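Local coordinates for peptidase S9 prolyl oligopeptidase catalytic domain-containing protein (Pyrococcus horikoshii, PDB 4HXE), which probably hydrolyses peptides as a serine peptidase of the prolyl oligopeptidase family, with a beta-propeller joined to an alpha/beta-hydrolase catalytic domain, at residues 311-316 and 325-330; 526-531 and 554-559. All blocks are in the same frame, centred on the assembly; numbering follows the deposited sequence.

Contact 1 (311-316 and 325-330) lies within the beta-propeller, whereas contact 2 (526-531 and 554-559) belongs to the alpha/beta-hydrolase domain that follows it in the chain. Their centres are 47 Å apart on opposite sides of the chain's centre, and their nearest atoms remain about 31 Å from each other. Contact 1 is a local hairpin, held by backbone bonds and tyrosine packing, with a hexane-1,6-diol, probably from the crystallisation liquor, at one end. Contact 2 has no hydrogen bond across it and rests mainly on apolar packing; it joins segments on either side of strand 538-543 in sequence. The loop between that strand and helix 552-563 carries Asp-546, which probably forms a catalytic triad with Ser-466 and His-578.

Contact 1 (311-316 and 325-330); sequences RLIYLK and LYLWDG. With HEZ (hexane-1,6-diol), chain E.
Tyr-314 and Tyr-326 face each other as a hydrogen-bonded pair of antiparallel strands: Tyr-314 N donates to Tyr-326 O (2.9 Å), and Tyr-326 N to Tyr-314 O (2.8 Å). Their rings lie almost parallel, at 8°, but are slid so far apart (centroids 5.9 Å) that they hardly overlap. Instead, the Tyr-314 ring receives Tyr-326 CB over one face, with CB 3.5 Å from Tyr-314 CE2, while Trp-328 CB meets its edge at CE1 (3.7 Å). A chi1 of 48° sets the Tyr-314 ring above its own backbone and brings it across to the neighbouring strand; its hydroxyl bonds to Glu-332.

Lys-316 crosses one face of the Tyr-326 ring. Its CE rests 3.4 Å from Tyr-326 CZ in a CH-pi contact, and NZ adds an off-centre cation-pi interaction while forming a salt bridge to Glu-332. A water joins NZ to Tyr-326 OH, and beside them O6 of the hexanediol donates to Lys-316 O (2.6 Å).

On the other face of the sheet, Ile-313, Leu-315, Leu-325 and Leu-327 form an apolar layer, in which Leu-315 CD2 touches Leu-325 CD1 (3.8 Å). Ile-313, Leu-315 and Leu-325 of this layer pack on strands 16-23 and 26-35 of another four-stranded sheet. Such an antiparallel hairpin, supplying the two middle strands of a four-stranded blade, is characteristic of the beta-propeller.

Contact 2 (526-531 and 554-559); sequences SPLFYA and SLMFYH
Phe-557 projects from helix 552-563 against Pro-527, Leu-528 and Ala-531, in the alpha/beta-hydrolase fold of the catalytic domain. The helix belongs to a beta-alpha-beta crossover between the parallel strands 538-543 and 568-573, and the 3-10 turn at 528-531 lies in the connection leading into the first of these strands. No hydrogen bond links the two segments, so the contact rests mainly on apolar packing.

Its tight part surrounds the Phe-557 ring. With CG anti to the backbone N (chi1 -155°), the ring reaches across to the turn. Leu-528 CD1 comes to the ring edge, close to the ring plane, and lies 4.0 Å from Phe-557 CD1. Farther out along the ring, Pro-527 CB approaches CZ of Phe-557 (4.0 Å), and Ala-531 CB reaches CE1 of the same ring (4.1 Å). The same Leu-528 methyl also rests on the helix backbone, 3.7 Å from Met-556 O. Asn-473 of helix 467-478 and Leu-538 also touch the Phe-557 side chain.

Packing is looser towards Met-556, whose CE comes only within 4.4 Å of Leu-528 CD2. Met-556 also packs on Ala-499 of the second subunit, to which the helix presents other side chains: Tyr-558 OH bonds to Asp-136 O and His-559 ND1 to Ala-499 O, both of that subunit. Back in the tight part, Pro-527 O accepts the hydrogen bond of Tyr-530 N (2.9 Å) and also lies obliquely to the Phe-557 ring, 3.7 Å from CE1.

Contact 1 (311-316 and 325-330)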
ATOM      1  N   ARG A 311      49.738   9.195   6.384  1.00 27.40           N
ATOM      2  CA  ARG A 311      49.607   8.926   7.841  1.00 26.24           C
ATOM      3  C   ARG A 311      49.369   7.438   7.978  1.00 23.77           C
ATOM      4  O   ARG A 311      48.947   6.798   7.010  1.00 26.38           O
ATOM      5  CB  ARG A 311      48.426   9.693   8.445  1.00 30.08           C
ATOM      6  CG  ARG A 311      48.441  11.198   8.184  1.00 35.24           C
ATOM      7  CD  ARG A 311      49.764  11.810   8.632  1.00 38.33           C
ATOM      8  NE  ARG A 311      49.659  12.325   9.983  1.00 39.68           N
ATOM      9  CZ  ARG A 311      49.004  13.462  10.275  1.00 48.36           C
ATOM     10  NH1 ARG A 311      48.397  14.175   9.294  1.00 37.41           N
ATOM     11  NH2 ARG A 311      48.952  13.895  11.544  1.00 44.75           N
ATOM     12  N   LEU A 312      49.641   6.887   9.153  1.00 24.33           N
ATOM     13  CA  LEU A 312      49.289   5.500   9.450  1.00 25.23           C
ATOM     14  C   LEU A 312      48.266   5.460  10.577  1.00 23.47           C
ATOM     15  O   LEU A 312      48.510   5.972  11.672  1.00 24.80           O
ATOM     16  CB  LEU A 312      50.528   4.692   9.867  1.00 22.40           C
ATOM     17  CG  LEU A 312      50.294   3.302  10.453  1.00 20.87           C
ATOM     18  CD1 LEU A 312      49.748   2.275   9.467  1.00 25.07           C
ATOM     19  CD2 LEU A 312      51.546   2.766  11.079  1.00 20.91           C
ATOM     20  N   ILE A 313      47.118   4.859  10.304  1.00 24.47           N
ATOM     21  CA  ILE A 313      46.095   4.773  11.352  1.00 22.97           C
ATOM     22  C   ILE A 313      45.793   3.321  11.531  1.00 21.38           C
ATOM     23  O   ILE A 313      45.991   2.554  10.604  1.00 19.44           O
ATOM     24  CB  ILE A 313      44.850   5.572  10.975  1.00 23.37           C
ATOM     25  CG1 ILE A 313      44.452   5.245   9.526  1.00 23.31           C
ATOM     26  CG2 ILE A 313      45.183   7.059  11.173  1.00 24.45           C
ATOM     27  CD1 ILE A 313      43.032   4.804   9.315  1.00 28.36           C
ATOM     28  N   TYR A 314      45.334   2.917  12.714  1.00 18.68           N
ATOM     29  CA  TYR A 314      44.884   1.526  12.867  1.00 17.85           C
ATOM     30  C   TYR A 314      43.816   1.406  13.968  1.00 20.43           C
ATOM     31  O   TYR A 314      43.660   2.307  14.829  1.00 20.06           O
ATOM     32  CB  TYR A 314      46.076   0.588  13.179  1.00 18.65           C
ATOM     33  CG  TYR A 314      46.991   1.091  14.277  1.00 16.61           C
ATOM     34  CD1 TYR A 314      48.061   1.914  13.964  1.00 19.11           C
ATOM     35  CD2 TYR A 314      46.746   0.765  15.634  1.00 16.72           C
ATOM     36  CE1 TYR A 314      48.938   2.364  14.947  1.00 18.80           C
ATOM     37  CE2 TYR A 314      47.586   1.178  16.641  1.00 16.91           C
ATOM     38  CZ  TYR A 314      48.681   2.007  16.270  1.00 20.06           C
ATOM     39  OH  TYR A 314      49.539   2.463  17.171  1.00 22.59           O
ATOM     40  N   LEU A 315      43.085   0.301  13.907  1.00 18.14           N
ATOM     41  CA  LEU A 315      42.063  -0.037  14.870  1.00 18.35           C
ATOM     42  C   LEU A 315      42.687  -1.073  15.824  1.00 17.80           C
ATOM     43  O   LEU A 315      43.318  -2.024  15.394  1.00 16.19           O
ATOM     44  CB  LEU A 315      40.864  -0.644  14.153  1.00 16.59           C
ATOM     45  CG  LEU A 315      39.922   0.314  13.444  1.00 17.94           C
ATOM     46  CD1 LEU A 315      38.809  -0.529  12.816  1.00 19.79           C
ATOM     47  CD2 LEU A 315      39.280   1.317  14.395  1.00 18.01           C
ATOM     48  N   LYS A 316      42.576  -0.832  17.116  1.00 16.96           N
ATOM     49  CA  LYS A 316      43.221  -1.684  18.085  1.00 16.58           C
ATOM     50  C   LYS A 316      42.122  -2.060  19.020  1.00 16.60           C
ATOM     51  O   LYS A 316      41.422  -1.183  19.563  1.00 15.03           O
ATOM     52  CB  LYS A 316      44.326  -0.948  18.871  1.00 17.20           C
ATOM     53  CG  LYS A 316      44.758  -1.834  20.049  1.00 19.04           C
ATOM     54  CD  LYS A 316      45.990  -1.384  20.765  1.00 26.81           C
ATOM     55  CE  LYS A 316      46.007   0.077  21.099  1.00 24.66           C
ATOM     56  NZ  LYS A 316      47.153   0.257  22.004  1.00 24.96           N
ATOM     57  N   LEU A 325      40.207   3.713  17.284  1.00 21.20           N
ATOM     58  CA  LEU A 325      41.134   4.172  16.270  1.00 19.46           C
ATOM     59  C   LEU A 325      42.357   4.850  16.930  1.00 20.72           C
ATOM     60  O   LEU A 325      42.223   5.580  17.921  1.00 22.24           O
ATOM     61  CB  LEU A 325      40.409   5.126  15.324  1.00 19.54           C
ATOM     62  CG  LEU A 325      41.172   5.475  14.019  1.00 21.27           C
ATOM     63  CD1 LEU A 325      41.307   4.299  13.052  1.00 22.03           C
ATOM     64  CD2 LEU A 325      40.486   6.650  13.315  1.00 23.84           C
ATOM     65  N   TYR A 326      43.526   4.661  16.325  1.00 18.92           N
ATOM     66  CA  TYR A 326      44.832   5.227  16.746  1.00 19.45           C
ATOM     67  C   TYR A 326      45.548   5.737  15.548  1.00 20.07           C
ATOM     68  O   TYR A 326      45.276   5.295  14.446  1.00 20.80           O
ATOM     69  CB  TYR A 326      45.711   4.109  17.343  1.00 17.64           C
ATOM     70  CG  TYR A 326      45.114   3.602  18.646  1.00 19.67           C
ATOM     71  CD1 TYR A 326      44.003   2.744  18.630  1.00 17.80           C
ATOM     72  CD2 TYR A 326      45.598   4.038  19.879  1.00 18.36           C
ATOM     73  CE1 TYR A 326      43.407   2.330  19.828  1.00 19.07           C
ATOM     74  CE2 TYR A 326      45.025   3.609  21.087  1.00 19.73           C
ATOM     75  CZ  TYR A 326      43.932   2.746  21.051  1.00 19.68           C
ATOM     76  OH  TYR A 326      43.342   2.312  22.222  1.00 19.81           O
ATOM     77  N   LEU A 327      46.479   6.650  15.780  1.00 23.26           N
ATOM     78  CA  LEU A 327      47.307   7.230  14.731  1.00 29.08           C
ATOM     79  C   LEU A 327      48.717   6.948  15.198  1.00 32.57           C
ATOM     80  O   LEU A 327      48.982   7.048  16.397  1.00 30.41           O
ATOM     81  CB  LEU A 327      47.078   8.744  14.694  1.00 32.58           C
ATOM     82  CG  LEU A 327      48.098   9.698  14.061  1.00 37.60           C
ATOM     83  CD1 LEU A 327      48.182   9.547  12.561  1.00 36.85           C
ATOM     84  CD2 LEU A 327      47.729  11.134  14.377  1.00 40.00           C
ATOM     85  N   TRP A 328      49.624   6.571  14.282  1.00 33.36           N
ATOM     86  CA  TRP A 328      50.999   6.366  14.709  1.00 39.10           C
ATOM     87  C   TRP A 328      51.888   7.479  14.219  1.00 44.49           C
ATOM     88  O   TRP A 328      51.818   7.826  13.042  1.00 42.45           O
ATOM     89  CB  TRP A 328      51.510   4.958  14.382  1.00 40.14           C
ATOM     90  CG  TRP A 328      52.800   4.618  15.103  1.00 38.75           C
ATOM     91  CD1 TRP A 328      52.968   4.196  16.426  1.00 38.85           C
ATOM     92  CD2 TRP A 328      54.158   4.716  14.556  1.00 38.29           C
ATOM     93  NE1 TRP A 328      54.300   4.006  16.719  1.00 37.98           N
ATOM     94  CE2 TRP A 328      55.066   4.310  15.634  1.00 39.06           C
ATOM     95  CE3 TRP A 328      54.685   5.066  13.313  1.00 38.80           C
ATOM     96  CZ2 TRP A 328      56.425   4.273  15.457  1.00 39.18           C
ATOM     97  CZ3 TRP A 328      56.060   5.000  13.133  1.00 41.90           C
ATOM     98  CH2 TRP A 328      56.911   4.621  14.185  1.00 46.05           C
ATOM     99  N   ASP A 329      52.683   8.064  15.133  1.00 55.81           N
ATOM    100  CA  ASP A 329      53.466   9.324  14.900  1.00 57.16           C
ATOM    101  C   ASP A 329      54.799   9.117  14.165  1.00 56.58           C
ATOM    102  O   ASP A 329      55.054   9.873  13.226  1.00 59.55           O
ATOM    103  CB  ASP A 329      53.591  10.212  16.152  1.00 53.33           C
ATOM    104  CG  ASP A 329      52.486  11.244  16.241  1.00 58.35           C
ATOM    105  OD1 ASP A 329      52.284  11.980  15.251  1.00 66.28           O
ATOM    106  OD2 ASP A 329      51.815  11.343  17.289  1.00 64.43           O
ATOM    107  N   GLY A 330      55.719   8.258  14.620  1.00 56.44           N
ATOM    108  CA  GLY A 330      56.372   8.327  15.937  1.00 54.50           C
ATOM    109  C   GLY A 330      56.014   7.498  17.136  1.00 48.43           C
ATOM    110  O   GLY A 330      56.813   6.711  17.623  1.00 41.84           O
TER
HETATM  111  O1  HEZ E 704      41.610   5.072  27.038  1.00 54.25           O
HETATM  112  C1  HEZ E 704      42.148   3.735  27.142  1.00 54.87           C
HETATM  113  C2  HEZ E 704      41.073   2.799  26.600  1.00 48.29           C
HETATM  114  C3  HEZ E 704      41.585   1.644  25.767  1.00 40.46           C
HETATM  115  C4  HEZ E 704      40.829   1.501  24.431  1.00 35.95           C
HETATM  116  C5  HEZ E 704      41.065   0.067  23.988  1.00 32.63           C
HETATM  117  C6  HEZ E 704      40.611  -0.314  22.573  1.00 27.25           C
HETATM  118  O6  HEZ E 704      41.549   0.315  21.710  1.00 31.39           O
HETATM  119  O   HOH W   1      50.789   8.694  10.597  1.00 37.98           O
HETATM  120  O   HOH W   2      45.230   1.503  23.840  1.00 26.65           O

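Contact 2 (526-531 and 554-559)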
ATOM      1  N   SER A 526      35.217 -38.532  15.446  1.00 14.14           N
ATOM      2  CA  SER A 526      33.902 -37.885  15.335  1.00 15.10           C
ATOM      3  C   SER A 526      33.056 -38.106  16.628  1.00 13.03           C
ATOM      4  O   SER A 526      32.866 -39.256  17.008  1.00 13.88           O
ATOM      5  CB  SER A 526      33.173 -38.452  14.121  1.00 13.23           C
ATOM      6  OG  SER A 526      33.667 -37.796  12.960  1.00 14.75           O
ATOM      7  N   PRO A 527      32.638 -37.033  17.333  1.00 11.96           N
ATOM      8  CA  PRO A 527      31.840 -37.149  18.551  1.00 13.39           C
ATOM      9  C   PRO A 527      30.588 -38.007  18.326  1.00 14.33           C
ATOM     10  O   PRO A 527      30.177 -38.737  19.226  1.00 13.54           O
ATOM     11  CB  PRO A 527      31.383 -35.710  18.825  1.00 12.92           C
ATOM     12  CG  PRO A 527      32.520 -34.892  18.334  1.00 12.94           C
ATOM     13  CD  PRO A 527      33.039 -35.644  17.100  1.00 13.12           C
ATOM     14  N   LEU A 528      30.004 -37.951  17.130  1.00 14.34           N
ATOM     15  CA  LEU A 528      28.760 -38.725  16.896  1.00 14.13           C
ATOM     16  C   LEU A 528      28.871 -40.186  17.336  1.00 15.58           C
ATOM     17  O   LEU A 528      27.967 -40.759  17.968  1.00 15.60           O
ATOM     18  CB  LEU A 528      28.355 -38.643  15.412  1.00 14.15           C
ATOM     19  CG  LEU A 528      26.931 -39.137  15.137  1.00 14.14           C
ATOM     20  CD1 LEU A 528      25.844 -38.402  15.899  1.00 13.35           C
ATOM     21  CD2 LEU A 528      26.650 -39.082  13.630  1.00 13.56           C
ATOM     22  N   PHE A 529      29.994 -40.801  17.016  1.00 15.73           N
ATOM     23  CA  PHE A 529      30.155 -42.230  17.300  1.00 15.71           C
ATOM     24  C   PHE A 529      30.443 -42.564  18.749  1.00 17.00           C
ATOM     25  O   PHE A 529      30.555 -43.739  19.066  1.00 19.21           O
ATOM     26  CB  PHE A 529      31.224 -42.795  16.344  1.00 15.52           C
ATOM     27  CG  PHE A 529      30.763 -42.689  14.974  1.00 15.32           C
ATOM     28  CD1 PHE A 529      30.859 -41.455  14.278  1.00 16.32           C
ATOM     29  CD2 PHE A 529      29.982 -43.735  14.441  1.00 18.25           C
ATOM     30  CE1 PHE A 529      30.271 -41.292  13.018  1.00 16.25           C
ATOM     31  CE2 PHE A 529      29.414 -43.585  13.165  1.00 20.56           C
ATOM     32  CZ  PHE A 529      29.543 -42.373  12.474  1.00 16.74           C
ATOM     33  N   TYR A 530      30.564 -41.565  19.621  1.00 16.74           N
ATOM     34  CA  TYR A 530      30.800 -41.840  21.046  1.00 17.63           C
ATOM     35  C   TYR A 530      29.678 -41.234  21.879  1.00 16.51           C
ATOM     36  O   TYR A 530      29.841 -41.034  23.107  1.00 17.97           O
ATOM     37  CB  TYR A 530      32.119 -41.179  21.467  1.00 17.12           C
ATOM     38  CG  TYR A 530      33.319 -41.652  20.715  1.00 16.09           C
ATOM     39  CD1 TYR A 530      33.698 -41.040  19.500  1.00 16.29           C
ATOM     40  CD2 TYR A 530      34.139 -42.656  21.243  1.00 16.80           C
ATOM     41  CE1 TYR A 530      34.832 -41.459  18.788  1.00 15.35           C
ATOM     42  CE2 TYR A 530      35.290 -43.064  20.558  1.00 18.00           C
ATOM     43  CZ  TYR A 530      35.607 -42.448  19.328  1.00 16.01           C
ATOM     44  OH  TYR A 530      36.705 -42.881  18.637  1.00 17.22           O
ATOM     45  N   ALA A 531      28.591 -40.854  21.202  1.00 16.49           N
ATOM     46  CA  ALA A 531      27.431 -40.246  21.850  1.00 15.47           C
ATOM     47  C   ALA A 531      26.999 -40.999  23.098  1.00 17.77           C
ATOM     48  O   ALA A 531      26.586 -40.341  24.036  1.00 17.45           O
ATOM     49  CB  ALA A 531      26.265 -40.104  20.865  1.00 16.35           C
ATOM     50  N   SER A 554      24.884 -30.503  14.020  1.00 11.79           N
ATOM     51  CA  SER A 554      24.216 -30.369  15.306  1.00 12.23           C
ATOM     52  C   SER A 554      23.013 -31.268  15.388  1.00 13.37           C
ATOM     53  O   SER A 554      22.881 -31.974  16.362  1.00 13.63           O
ATOM     54  CB  SER A 554      23.770 -28.913  15.583  1.00 11.96           C
ATOM     55  OG  SER A 554      24.874 -28.114  15.894  1.00 11.71           O
ATOM     56  N   LEU A 555      22.170 -31.280  14.343  1.00 11.83           N
ATOM     57  CA  LEU A 555      20.907 -31.986  14.444  1.00 12.33           C
ATOM     58  C   LEU A 555      21.140 -33.520  14.519  1.00 11.61           C
ATOM     59  O   LEU A 555      20.398 -34.216  15.202  1.00 11.89           O
ATOM     60  CB  LEU A 555      19.961 -31.609  13.268  1.00 10.80           C
ATOM     61  CG  LEU A 555      18.564 -32.254  13.347  1.00 12.55           C
ATOM     62  CD1 LEU A 555      17.909 -32.042  14.743  1.00 11.74           C
ATOM     63  CD2 LEU A 555      17.720 -31.632  12.233  1.00 11.45           C
ATOM     64  N   MET A 556      22.159 -34.050  13.822  1.00 11.74           N
ATOM     65  CA  MET A 556      22.446 -35.504  13.926  1.00 12.00           C
ATOM     66  C   MET A 556      22.866 -35.846  15.355  1.00 11.52           C
ATOM     67  O   MET A 556      22.433 -36.864  15.900  1.00 11.38           O
ATOM     68  CB  MET A 556      23.530 -35.967  12.941  1.00 12.50           C
ATOM     69  CG  MET A 556      23.076 -35.926  11.465  1.00 13.07           C
ATOM     70  SD  MET A 556      24.328 -36.804  10.441  1.00 15.40           S
ATOM     71  CE  MET A 556      25.830 -35.858  10.796  1.00 11.73           C
ATOM     72  N   PHE A 557      23.749 -35.037  15.918  1.00 10.52           N
ATOM     73  CA  PHE A 557      24.183 -35.231  17.301  1.00 11.46           C
ATOM     74  C   PHE A 557      22.995 -35.140  18.286  1.00 13.21           C
ATOM     75  O   PHE A 557      22.850 -35.976  19.212  1.00 13.41           O
ATOM     76  CB  PHE A 557      25.248 -34.178  17.689  1.00 10.84           C
ATOM     77  CG  PHE A 557      26.188 -34.602  18.830  1.00 11.58           C
ATOM     78  CD1 PHE A 557      26.594 -35.952  19.024  1.00 11.82           C
ATOM     79  CD2 PHE A 557      26.703 -33.651  19.716  1.00 10.80           C
ATOM     80  CE1 PHE A 557      27.470 -36.313  20.102  1.00 10.89           C
ATOM     81  CE2 PHE A 557      27.596 -34.013  20.775  1.00 11.01           C
ATOM     82  CZ  PHE A 557      28.002 -35.331  20.934  1.00 11.11           C
ATOM     83  N   TYR A 558      22.106 -34.182  18.037  1.00 11.97           N
ATOM     84  CA  TYR A 558      20.975 -33.959  18.889  1.00 12.10           C
ATOM     85  C   TYR A 558      20.062 -35.199  18.831  1.00 13.29           C
ATOM     86  O   TYR A 558      19.721 -35.757  19.864  1.00 12.08           O
ATOM     87  CB  TYR A 558      20.168 -32.718  18.424  1.00 12.62           C
ATOM     88  CG  TYR A 558      18.838 -32.649  19.135  1.00 12.60           C
ATOM     89  CD1 TYR A 558      18.792 -32.224  20.481  1.00 13.88           C
ATOM     90  CD2 TYR A 558      17.679 -33.043  18.520  1.00 13.10           C
ATOM     91  CE1 TYR A 558      17.612 -32.179  21.181  1.00 13.88           C
ATOM     92  CE2 TYR A 558      16.478 -32.997  19.204  1.00 14.30           C
ATOM     93  CZ  TYR A 558      16.453 -32.560  20.534  1.00 13.58           C
ATOM     94  OH  TYR A 558      15.284 -32.571  21.284  1.00 13.37           O
ATOM     95  N   HIS A 559      19.697 -35.642  17.611  1.00 12.71           N
ATOM     96  CA  HIS A 559      18.807 -36.774  17.453  1.00 13.07           C
ATOM     97  C   HIS A 559      19.424 -38.048  18.053  1.00 12.83           C
ATOM     98  O   HIS A 559      18.733 -38.836  18.717  1.00 12.61           O
ATOM     99  CB  HIS A 559      18.559 -37.063  15.957  1.00 11.70           C
ATOM    100  CG  HIS A 559      17.570 -36.177  15.344  1.00 12.91           C
ATOM    101  ND1 HIS A 559      17.537 -35.939  14.001  1.00 13.67           N
ATOM    102  CD2 HIS A 559      16.483 -35.466  15.911  1.00 13.90           C
ATOM    103  CE1 HIS A 559      16.486 -35.097  13.719  1.00 16.26           C
ATOM    104  NE2 HIS A 559      15.852 -34.794  14.889  1.00 16.08           N
TER